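Local coordinates for protein AxyAgu115A (Amphibacillus xylanus NBRC 15112, PDB 6NPS) that probably acts as a family GH115 alpha-glucuronidase that removes glucuronic acid side groups from arabinoglucuronoxylan, at residues Arg171-Ile175 and Val201-Leu205; Asn211-Met217 and Val240-His246; Phe852-Gly858 and Ile921-Leu927. The protein carries 3 engineered substitutions. All blocks are in the same frame, centred on the assembly; numbering follows the deposited sequence.

Contact 1: residues Arg171-Ile175 and Val201-Leu205; sequences RGFFI and VFELL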
# COMPACT_ATOMS: atom_id res chain seq x y z
N ARG A 171 21.55 1.22 -44.57
CA ARG A 171 20.31 1.73 -43.95
C ARG A 171 19.35 0.56 -43.81
O ARG A 171 19.00 -0.06 -44.82
CB ARG A 171 19.63 2.83 -44.80
CG ARG A 171 20.49 4.01 -45.30
CD ARG A 171 19.77 4.85 -46.41
NE ARG A 171 19.35 4.04 -47.55
CZ ARG A 171 20.18 3.54 -48.47
NH1 ARG A 171 21.49 3.81 -48.41
NH2 ARG A 171 19.68 2.82 -49.47
N GLY A 172 18.92 0.24 -42.60
CA GLY A 172 17.96 -0.85 -42.50
C GLY A 172 17.48 -1.12 -41.09
O GLY A 172 17.52 -0.25 -40.21
N PHE A 173 17.06 -2.37 -40.87
CA PHE A 173 16.49 -2.76 -39.61
C PHE A 173 16.83 -4.21 -39.26
O PHE A 173 17.35 -5.00 -40.07
CB PHE A 173 14.97 -2.51 -39.60
CG PHE A 173 14.19 -3.29 -40.68
CD1 PHE A 173 13.83 -4.65 -40.48
CD2 PHE A 173 13.79 -2.67 -41.86
CE1 PHE A 173 13.10 -5.36 -41.45
CE2 PHE A 173 13.05 -3.36 -42.85
CZ PHE A 173 12.70 -4.71 -42.64
N PHE A 174 16.49 -4.54 -38.02
CA PHE A 174 16.80 -5.80 -37.34
C PHE A 174 15.47 -6.35 -36.86
O PHE A 174 14.78 -5.70 -36.05
CB PHE A 174 17.72 -5.50 -36.14
CG PHE A 174 18.01 -6.67 -35.24
CD1 PHE A 174 17.99 -7.98 -35.71
CD2 PHE A 174 18.37 -6.44 -33.90
CE1 PHE A 174 18.28 -9.05 -34.86
CE2 PHE A 174 18.67 -7.50 -33.05
CZ PHE A 174 18.63 -8.81 -33.54
N ILE A 175 15.06 -7.49 -37.41
CA ILE A 175 13.94 -8.24 -36.86
C ILE A 175 14.42 -8.96 -35.60
O ILE A 175 15.23 -9.88 -35.69
CB ILE A 175 13.42 -9.25 -37.89
CG1 ILE A 175 13.09 -8.55 -39.20
CG2 ILE A 175 12.24 -10.08 -37.31
CD1 ILE A 175 13.08 -9.55 -40.36
N VAL A 201 9.63 -9.33 -46.39
CA VAL A 201 10.56 -8.49 -45.63
C VAL A 201 11.48 -7.73 -46.59
O VAL A 201 11.71 -6.52 -46.43
CB VAL A 201 11.38 -9.36 -44.66
CG1 VAL A 201 12.49 -8.56 -43.99
CG2 VAL A 201 10.47 -9.96 -43.63
N PHE A 202 12.06 -8.44 -47.56
CA PHE A 202 12.95 -7.77 -48.51
C PHE A 202 12.21 -6.68 -49.28
O PHE A 202 12.76 -5.60 -49.52
CB PHE A 202 13.57 -8.77 -49.49
CG PHE A 202 14.40 -9.87 -48.84
CD1 PHE A 202 15.05 -9.68 -47.62
CD2 PHE A 202 14.52 -11.10 -49.46
CE1 PHE A 202 15.81 -10.70 -47.04
CE2 PHE A 202 15.28 -12.15 -48.89
CZ PHE A 202 15.94 -11.94 -47.69
N GLU A 203 10.96 -6.94 -49.68
CA GLU A 203 10.21 -5.95 -50.44
C GLU A 203 9.95 -4.71 -49.61
O GLU A 203 10.10 -3.58 -50.09
CB GLU A 203 8.89 -6.56 -50.94
CG GLU A 203 8.10 -5.63 -51.85
CD GLU A 203 6.72 -6.17 -52.26
OE1 GLU A 203 6.47 -7.40 -52.19
OE2 GLU A 203 5.89 -5.33 -52.69
N LEU A 204 9.55 -4.89 -48.34
CA LEU A 204 9.29 -3.76 -47.47
C LEU A 204 10.54 -2.92 -47.31
O LEU A 204 10.49 -1.69 -47.40
CB LEU A 204 8.80 -4.25 -46.11
CG LEU A 204 8.70 -3.18 -45.04
CD1 LEU A 204 7.60 -2.10 -45.34
CD2 LEU A 204 8.45 -3.80 -43.67
N LEU A 205 11.68 -3.57 -47.04
CA LEU A 205 12.96 -2.87 -46.89
C LEU A 205 13.29 -2.01 -48.12
O LEU A 205 13.64 -0.83 -48.00
CB LEU A 205 14.07 -3.90 -46.67
CG LEU A 205 15.46 -3.28 -46.56
CD1 LEU A 205 15.54 -2.48 -45.27
CD2 LEU A 205 16.51 -4.40 -46.56

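Contact 2: residues Asn211-Met217 and Val240-His246; sequences NYLWPAM and VIMGASH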
# COMPACT_ATOMS: atom_id res chain seq x y z
N ASN A 211 18.68 -0.81 -47.48
CA ASN A 211 19.51 -1.76 -48.21
C ASN A 211 20.18 -2.79 -47.30
O ASN A 211 20.97 -3.60 -47.81
CB ASN A 211 20.60 -1.03 -49.07
CG ASN A 211 21.59 -0.20 -48.22
OD1 ASN A 211 21.54 -0.23 -47.00
ND2 ASN A 211 22.50 0.53 -48.88
N TYR A 212 19.88 -2.83 -46.00
CA TYR A 212 20.66 -3.62 -45.06
C TYR A 212 19.72 -4.26 -44.04
O TYR A 212 18.80 -3.60 -43.58
CB TYR A 212 21.68 -2.70 -44.35
CG TYR A 212 22.63 -3.32 -43.31
CD1 TYR A 212 22.67 -2.83 -42.01
CD2 TYR A 212 23.56 -4.32 -43.67
CE1 TYR A 212 23.53 -3.33 -41.08
CE2 TYR A 212 24.43 -4.85 -42.70
CZ TYR A 212 24.44 -4.33 -41.43
OH TYR A 212 25.29 -4.82 -40.47
N LEU A 213 19.96 -5.53 -43.70
CA LEU A 213 19.05 -6.26 -42.82
C LEU A 213 19.84 -7.13 -41.83
O LEU A 213 20.79 -7.80 -42.24
CB LEU A 213 18.12 -7.16 -43.67
CG LEU A 213 17.15 -8.09 -42.94
CD1 LEU A 213 16.03 -7.28 -42.29
CD2 LEU A 213 16.58 -9.09 -43.93
N TRP A 214 19.43 -7.11 -40.55
CA TRP A 214 19.75 -8.19 -39.63
C TRP A 214 18.51 -9.08 -39.51
O TRP A 214 17.44 -8.60 -39.09
CB TRP A 214 20.14 -7.69 -38.24
CG TRP A 214 21.42 -6.88 -38.10
CD1 TRP A 214 22.33 -6.58 -39.09
CD2 TRP A 214 21.89 -6.27 -36.90
NE1 TRP A 214 23.33 -5.78 -38.56
CE2 TRP A 214 23.09 -5.59 -37.23
CE3 TRP A 214 21.40 -6.20 -35.58
CZ2 TRP A 214 23.81 -4.84 -36.28
CZ3 TRP A 214 22.10 -5.45 -34.65
CH2 TRP A 214 23.29 -4.78 -35.00
N PRO A 215 18.61 -10.35 -39.85
CA PRO A 215 17.43 -11.22 -39.84
C PRO A 215 17.13 -11.75 -38.45
O PRO A 215 17.87 -11.54 -37.48
CB PRO A 215 17.85 -12.37 -40.76
CG PRO A 215 19.33 -12.49 -40.50
CD PRO A 215 19.83 -11.07 -40.27
N ALA A 216 15.98 -12.41 -38.36
CA ALA A 216 15.62 -13.07 -37.11
C ALA A 216 16.64 -14.15 -36.77
O ALA A 216 17.18 -14.82 -37.67
CB ALA A 216 14.22 -13.67 -37.22
N MET A 217 16.94 -14.26 -35.48
CA MET A 217 18.06 -15.07 -35.03
C MET A 217 17.81 -15.79 -33.72
O MET A 217 18.71 -16.50 -33.26
CB MET A 217 19.33 -14.22 -34.88
CG MET A 217 19.05 -12.95 -34.08
SD MET A 217 19.49 -12.91 -32.32
CE MET A 217 21.05 -12.03 -32.44
N VAL A 240 19.70 -6.96 -51.21
CA VAL A 240 19.59 -6.70 -49.78
C VAL A 240 20.90 -7.17 -49.14
O VAL A 240 21.21 -8.36 -49.17
CB VAL A 240 18.38 -7.40 -49.17
CG1 VAL A 240 18.38 -7.28 -47.62
CG2 VAL A 240 17.09 -6.84 -49.78
N ILE A 241 21.66 -6.24 -48.57
CA ILE A 241 22.95 -6.54 -47.95
C ILE A 241 22.67 -7.17 -46.59
O ILE A 241 21.99 -6.57 -45.75
CB ILE A 241 23.80 -5.26 -47.80
CG1 ILE A 241 23.91 -4.49 -49.14
CG2 ILE A 241 25.14 -5.55 -47.25
CD1 ILE A 241 24.35 -3.03 -48.93
N MET A 242 23.18 -8.36 -46.36
CA MET A 242 22.88 -9.01 -45.09
C MET A 242 23.90 -8.59 -44.04
O MET A 242 25.07 -8.37 -44.34
CB MET A 242 22.87 -10.54 -45.25
CG MET A 242 21.69 -11.08 -46.11
SD MET A 242 20.07 -10.40 -45.56
CE MET A 242 20.04 -11.02 -43.85
N GLY A 243 23.45 -8.46 -42.80
CA GLY A 243 24.41 -8.31 -41.71
C GLY A 243 24.03 -9.16 -40.52
O GLY A 243 23.12 -10.00 -40.57
N ALA A 244 24.70 -8.91 -39.41
CA ALA A 244 24.49 -9.73 -38.23
C ALA A 244 24.72 -8.89 -37.00
O ALA A 244 25.48 -7.91 -37.02
CB ALA A 244 25.44 -10.97 -38.24
N SER A 245 24.07 -9.29 -35.91
CA SER A 245 24.15 -8.50 -34.71
C SER A 245 25.55 -8.60 -34.10
O SER A 245 26.41 -9.37 -34.53
CB SER A 245 23.07 -8.92 -33.72
OG SER A 245 23.45 -10.13 -33.06
N HIS A 246 25.70 -7.83 -33.02
CA HIS A 246 26.95 -7.61 -32.31
C HIS A 246 27.62 -8.89 -31.85
O HIS A 246 28.84 -8.89 -31.64
CB HIS A 246 26.67 -6.72 -31.10
CG HIS A 246 25.31 -6.93 -30.50
ND1 HIS A 246 25.07 -7.89 -29.53
CD2 HIS A 246 24.11 -6.33 -30.74
CE1 HIS A 246 23.79 -7.86 -29.20
NE2 HIS A 246 23.19 -6.92 -29.90
O HOH W 1 27.01 -6.91 -40.25

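Contact 3: residues Phe852-Gly858 and Ile921-Leu927; sequences FVTQEAG and ITCEQGL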
# COMPACT_ATOMS: atom_id res chain seq x y z
N PHE A 852 11.55 36.34 -13.43
CA PHE A 852 10.62 35.84 -12.43
C PHE A 852 10.69 36.71 -11.17
O PHE A 852 11.73 37.33 -10.89
CB PHE A 852 10.87 34.35 -12.09
CG PHE A 852 12.18 34.08 -11.40
CD1 PHE A 852 12.24 33.94 -10.02
CD2 PHE A 852 13.36 33.96 -12.13
CE1 PHE A 852 13.46 33.68 -9.38
CE2 PHE A 852 14.57 33.71 -11.50
CZ PHE A 852 14.63 33.57 -10.12
N VAL A 853 9.58 36.74 -10.43
CA VAL A 853 9.38 37.66 -9.29
C VAL A 853 9.18 36.82 -8.03
O VAL A 853 8.23 36.03 -7.95
CB VAL A 853 8.17 38.58 -9.51
CG1 VAL A 853 7.84 39.40 -8.21
CG2 VAL A 853 8.41 39.54 -10.70
N THR A 854 10.05 36.99 -7.06
CA THR A 854 9.91 36.27 -5.81
C THR A 854 9.17 37.14 -4.80
O THR A 854 9.14 38.37 -4.91
CB THR A 854 11.27 35.89 -5.24
OG1 THR A 854 11.99 37.10 -4.93
CG2 THR A 854 12.04 35.08 -6.25
N GLN A 855 8.57 36.48 -3.80
CA GLN A 855 7.98 37.21 -2.67
C GLN A 855 9.00 37.55 -1.58
O GLN A 855 8.80 38.54 -0.86
CB GLN A 855 6.84 36.39 -2.07
CG GLN A 855 5.81 36.02 -3.10
CD GLN A 855 4.70 35.18 -2.53
OE1 GLN A 855 4.79 33.95 -2.48
NE2 GLN A 855 3.63 35.84 -2.10
N GLU A 856 10.07 36.77 -1.43
CA GLU A 856 11.07 37.00 -0.41
C GLU A 856 12.45 36.70 -0.97
O GLU A 856 12.62 35.79 -1.78
CB GLU A 856 10.80 36.13 0.84
CG GLU A 856 10.05 36.85 1.96
CD GLU A 856 10.96 37.67 2.87
OE1 GLU A 856 11.01 37.37 4.09
OE2 GLU A 856 11.62 38.62 2.39
N ALA A 857 13.44 37.49 -0.56
CA ALA A 857 14.82 37.14 -0.85
C ALA A 857 15.18 35.85 -0.11
O ALA A 857 14.54 35.50 0.89
CB ALA A 857 15.75 38.29 -0.46
N GLY A 858 16.15 35.13 -0.61
CA GLY A 858 16.63 33.96 0.09
C GLY A 858 17.12 32.90 -0.87
O GLY A 858 17.25 33.14 -2.07
N ILE A 921 20.07 28.48 -5.52
CA ILE A 921 20.41 29.81 -6.02
C ILE A 921 19.93 30.83 -4.99
O ILE A 921 19.06 30.56 -4.17
CB ILE A 921 19.77 30.09 -7.41
CG1 ILE A 921 18.24 30.03 -7.32
CG2 ILE A 921 20.31 29.07 -8.47
CD1 ILE A 921 17.47 30.55 -8.56
N THR A 922 20.54 32.01 -5.01
CA THR A 922 20.08 33.10 -4.15
C THR A 922 19.36 34.12 -5.01
O THR A 922 19.90 34.58 -6.02
CB THR A 922 21.25 33.73 -3.37
OG1 THR A 922 22.04 32.68 -2.78
CG2 THR A 922 20.73 34.69 -2.26
N CYS A 923 18.13 34.45 -4.63
CA CYS A 923 17.36 35.45 -5.35
C CYS A 923 17.14 36.68 -4.49
O CYS A 923 17.10 36.61 -3.26
CB CYS A 923 15.99 34.91 -5.79
SG CYS A 923 16.02 33.33 -6.62
N GLU A 924 16.97 37.81 -5.19
CA GLU A 924 16.53 39.06 -4.61
C GLU A 924 15.02 39.02 -4.36
O GLU A 924 14.30 38.17 -4.88
CB GLU A 924 16.88 40.21 -5.53
CG GLU A 924 18.26 40.78 -5.30
CD GLU A 924 18.92 41.29 -6.57
OE1 GLU A 924 18.35 42.21 -7.21
OE2 GLU A 924 20.01 40.78 -6.93
N GLN A 925 14.55 39.96 -3.55
CA GLN A 925 13.12 40.20 -3.44
C GLN A 925 12.64 40.88 -4.71
O GLN A 925 13.28 41.80 -5.21
CB GLN A 925 12.83 41.08 -2.24
CG GLN A 925 11.42 41.02 -1.72
CD GLN A 925 11.23 42.03 -0.60
OE1 GLN A 925 10.91 41.66 0.53
NE2 GLN A 925 11.44 43.31 -0.91
N GLY A 926 11.50 40.43 -5.25
CA GLY A 926 11.01 41.08 -6.46
C GLY A 926 11.57 40.48 -7.74
O GLY A 926 11.71 39.27 -7.83
N LEU A 927 11.88 41.33 -8.72
CA LEU A 927 12.22 40.87 -10.06
C LEU A 927 13.62 40.26 -10.12
O LEU A 927 14.58 40.86 -9.65
CB LEU A 927 12.12 42.03 -11.04
CG LEU A 927 12.55 41.76 -12.48
CD1 LEU A 927 11.67 40.70 -13.07
CD2 LEU A 927 12.50 43.06 -13.32

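Contact 1: residues Arg171-Ile175 and Val201-Leu205
The ring of Phe173 is the centre of this contact, reaching three side chains of helix 195-207. Its CE2 comes nearest, 3.6 Å from Leu205 CD1, as the two side chains pass in opposite directions. The next ring atom, CZ, approaches Val201 CG1 obliquely at 4.1 Å, and Leu204 CD2 stands more loosely 4.5 Å from the same CZ. Ile175 extends the row: its CD1 and Val201 CG1 meet tip to tip at 3.8 Å. With no side chain on Gly172, Leu205 CD1 also lies directly against its CA at 4.0 Å.

Phe173 CG is held between its backbone N and carbonyl carbon (chi1 60°), a torsion that brings the ring toward the helix. An alanine in place of Phe173 is likely to leave Val201 and Leu205 without their shared partner and to open a gap between strand and helix. Leu204 and Leu205 lie three and four residues on from Val201, so all three come to the same side of the helix, and the helical bond from Leu205 N to Val201 O, 3.0 Å, fixes that spacing. Further out, Leu461 of helix 458-469 and Leu213 of strand 212-214 also touch Phe173.

This is the first strand of the TIM-barrel-like parallel sheet meeting a helix that follows it, with the branched Val201 and Leu205 suited to fitting round a ring. Arg171 turns its charge elsewhere, to Glu95 and the carbonyl of Lys209, so the interface is held by shape and the exclusion of water rather than by polar bonds.

Contact 2: residues Asn211-Met217 and Val240-His246
Tyr212 and Leu213 pair with Ile241 and Met242 as neighbouring parallel strands of the TIM-barrel-like sheet, joined through helix 230-238 as a beta-alpha-beta unit. Three backbone hydrogen bonds stitch them. Ile241 N gives to Asn211 O at 2.8 Å, Leu213 N to Ile241 O at 3.1 Å, and Gly243 N to Leu213 O at 2.8 Å.

Apolar contacts divide between the two sheet faces. On one, Leu213 and Met242 lie side by side, pointing the same way, and Leu213 also touches Phe202 of helix 195-207; Met242 CE, brought round by bends at chi2 and chi3, reaches Pro215 CD at 3.6 Å. On the other, Tyr212 and Ile241 cross at about a right angle.

Aromatic contacts follow. Ser245 CA sits over one face of the six-membered ring of Trp214, a CH-pi contact 3.6 Å from the centroid and 8° off the normal. Gly243 is needed nearby, because any beta carbon there would collide with Tyr212 OH.

Side-chain polarity is handled locally. Trp214 NE1 donates almost in its ring plane to Tyr212 OH (2.9 Å, 164°), and a water 2.7 Å from Tyr212 OH also accepts from Ala244 N. Asn211 OD1 accepts a hydrogen bond from Arg171 N, and Ser245 OG is hydrogen-bonded to Glu248. Beyond them His246 NE2 is hydrogen-bonded to a glycerol, probably from the crystallisation liquor, which may mark a pocket at the C-terminal end of the strands, where TIM barrels carry their active sites.

The tyrosine hydroxyl, gripped by indole and water, thus satisfies a buried indole N-H and probably fixes the rotation of the Trp214 ring.

Contact 3: residues Phe852-Gly858 and Ile921-Leu927
Phe852 and Cys923 meet at one end of a beta-rich C-terminal domain whose family belongs to the galactose-binding-like clan, beta sandwiches of the jelly-roll kind. Two antiparallel pairings form here, Val853-Thr854 with Gly926-Leu927 and Gly858 with Cys923; the register slips by one residue between them as both segments turn a corner.

The bump inside that corner is Cys923. Its sulfur enters at the edge of the Phe852 ring, 3.8 Å from CZ and 86° off the ring normal, while its CB rests 4.0 Å from Thr854 CG2. Small side chains suit the angle between strands, and a ring set edge-on takes up the sulfur. At the exposed turn, Ala857 CB lies 3.5 Å from Cys923 O, and the extended Gln925 lays its CG 3.7 Å from Gln855 O. In the other pairing, Val853 CG2 and Leu927 CD1 are 4.2 Å apart, their side chains crossing at about a right angle.

Gly858 and Gly926 adopt backbone angles at which a beta carbon would jam against the preceding carbonyl, which calls for glycine at both places, and each pairs through two backbone bonds, Gly858 with Cys923 and Gly926 with Thr854.

Thr854 suits its place twice over: its CG2 packs on Cys923 CB, and its OG1, between N and carbonyl carbon (chi1 64°), donates in the carbonyl plane to Glu924 O at a short 2.5 Å.

Overall arrangement
Along the chain the contacts come in series: contact 1 closes before contact 2 opens, and contact 3 follows more than 600 residues later. Contacts 1 and 2 are neighbours, their centres about 8 Å apart, in the eight-stranded parallel sheet of the GH115 family region. Strands 170-174 and 212-214 lie side by side there, helix 195-207 leads directly into strand 212-214, and Arg171 O and Asn211 N, 2.8 Å apart, are probably hydrogen-bonded. Contact 3 belongs to the C-terminal domain, about 57 Å from contact 1 and 58 Å from contact 2 between centres, on the opposite side of the chain's centre. It touches neither of them, consistent with a TIM-barrel-like region and a separate C-terminal domain.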